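Local coordinates for protein NEDD8-conjugating enzyme UBC12 (Saccharomyces cerevisiae, PDB 3O2U) that accepts the ubiquitin-like protein Rub1 (NEDD8) from its E1 enzyme and catalyses its covalent attachment to other proteins, chiefly the cullin Cdc53, at residues A[171-174]-A[178-181]. Numbering follows the deposited sequence.
Sequences RLTM and SIEH
Thr-173 and Ile-179 meet through methyl groups whose directions are set by their first torsions. In Thr-173 a chi1 of 56° puts OG1 between the backbone N and the carbonyl carbon and sends CG2 out from the helix, opposite the carbonyl carbon. Ile-179 brings its longer branch to the same place: CG1 stands opposite its own carbonyl carbon (chi1 -79°), and the extended chi2 of 170° carries CD1 back toward the helix. The two methyls come tightly together, with Thr-173 CG2 only 3.4 Å from Ile-179 CD1, while Ile-179 CG1 lies 3.8 Å from Thr-173 CG2.

Leu-172, one residue earlier on the helix, adds a second point of touch. Its CD2 reaches the backbone at Ser-178, 3.4 Å from Ser-178 O, and has a looser apolar neighbour in Ile-179 CG1 at 4.2 Å. The CG1 methylene of Ile-179 is therefore shared by a leucine methyl and a threonine methyl, whereas the CB of Ser-178 points away from the helix and this residue takes part through its backbone carbonyl.

The hydroxyl of Thr-173 is held by its own helix, hydrogen-bonded to the carbonyls of Ala-169 and Val-170 in the preceding turn. Beyond the two segments, the side chains of Thr-173 and Ile-179 both touch Phe-106, and that of Thr-173 also touches Tyr-184; both partners lie in loops, and Thr-173 is buried.

In this ubiquitin-conjugating enzyme the contact lies where the chain doubles back after helix 163-174: a short link leads into strand 178-179, which pairs antiparallel with 182-183, away from the predicted thioester-forming Cys-117. No hydrogen bond joins the two segments. Their mutual hold is accordingly a small van der Waals patch, with the threonine's polar end satisfied within its own helix and its methyl given over to the packing.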
loop_
_atom_site.group_PDB
_atom_site.type_symbol
_atom_site.label_atom_id
_atom_site.label_comp_id
_atom_site.label_asym_id
_atom_site.label_seq_id
_atom_site.Cartn_x
_atom_site.Cartn_y
_atom_site.Cartn_z
ATOM N N ARG A 171 12.941 11.990 14.286
ATOM C CA ARG A 171 12.239 13.140 14.837
ATOM C C ARG A 171 12.471 14.404 14.006
ATOM O O ARG A 171 11.535 15.169 13.781
ATOM C CB ARG A 171 12.627 13.383 16.308
ATOM C CG ARG A 171 12.218 12.251 17.269
ATOM C CD ARG A 171 12.271 12.690 18.754
ATOM N NE ARG A 171 13.571 12.450 19.396
ATOM C CZ ARG A 171 13.764 11.632 20.431
ATOM N NH1 ARG A 171 12.746 10.967 20.967
ATOM N NH2 ARG A 171 14.980 11.484 20.939
ATOM N N LEU A 172 13.705 14.624 13.555
ATOM C CA LEU A 172 14.007 15.780 12.707
ATOM C C LEU A 172 13.279 15.699 11.360
ATOM O O LEU A 172 12.648 16.658 10.922
ATOM C CB LEU A 172 15.508 15.870 12.436
ATOM C CG LEU A 172 15.978 16.798 11.305
ATOM C CD1 LEU A 172 15.677 18.247 11.631
ATOM C CD2 LEU A 172 17.480 16.623 11.063
ATOM N N THR A 173 13.417 14.565 10.683
ATOM C CA THR A 173 12.827 14.402 9.351
ATOM C C THR A 173 11.293 14.459 9.359
ATOM O O THR A 173 10.696 15.039 8.452
ATOM C CB THR A 173 13.323 13.114 8.690
ATOM O OG1 THR A 173 13.047 11.993 9.541
ATOM C CG2 THR A 173 14.825 13.197 8.472
ATOM N N MET A 174 10.675 13.863 10.381
ATOM C CA MET A 174 9.218 13.895 10.550
ATOM C C MET A 174 8.698 15.303 10.791
ATOM O O MET A 174 7.529 15.570 10.546
ATOM C CB MET A 174 8.737 12.996 11.707
ATOM C CG MET A 174 8.927 11.497 11.495
ATOM S SD MET A 174 7.779 10.487 12.458
ATOM C CE MET A 174 7.864 11.247 14.067
ATOM N N SER A 178 15.963 18.062 7.247
ATOM C CA SER A 178 16.745 17.415 6.207
ATOM C C SER A 178 17.860 16.576 6.795
ATOM O O SER A 178 18.431 16.924 7.821
ATOM C CB SER A 178 17.351 18.453 5.263
ATOM O OG SER A 178 16.340 19.102 4.520
ATOM N N ILE A 179 18.147 15.456 6.144
ATOM C CA ILE A 179 19.326 14.679 6.459
ATOM C C ILE A 179 20.128 14.533 5.182
ATOM O O ILE A 179 19.567 14.318 4.103
ATOM C CB ILE A 179 18.979 13.318 7.066
ATOM C CG1 ILE A 179 18.624 13.496 8.541
ATOM C CG2 ILE A 179 20.158 12.369 6.933
ATOM C CD1 ILE A 179 18.045 12.278 9.194
ATOM N N GLU A 180 21.444 14.652 5.314
ATOM C CA GLU A 180 22.295 14.898 4.166
ATOM C C GLU A 180 21.697 16.106 3.449
ATOM O O GLU A 180 21.555 17.174 4.050
ATOM C CB GLU A 180 22.397 13.667 3.267
ATOM C CG GLU A 180 23.059 12.462 3.944
ATOM C CD GLU A 180 24.522 12.701 4.316
ATOM O OE1 GLU A 180 25.316 13.059 3.419
ATOM O OE2 GLU A 180 24.883 12.519 5.502
ATOM N N HIS A 181 21.308 15.957 2.193
ATOM C CA HIS A 181 20.748 17.110 1.491
ATOM C C HIS A 181 19.336 16.868 0.962
ATOM O O HIS A 181 18.869 17.560 0.058
ATOM C CB HIS A 181 21.682 17.560 0.373
ATOM C CG HIS A 181 22.994 18.098 0.870
ATOM N ND1 HIS A 181 23.919 17.302 1.515
ATOM C CD2 HIS A 181 23.520 19.334 0.816
ATOM C CE1 HIS A 181 24.967 18.040 1.838
ATOM N NE2 HIS A 181 24.760 19.273 1.428
#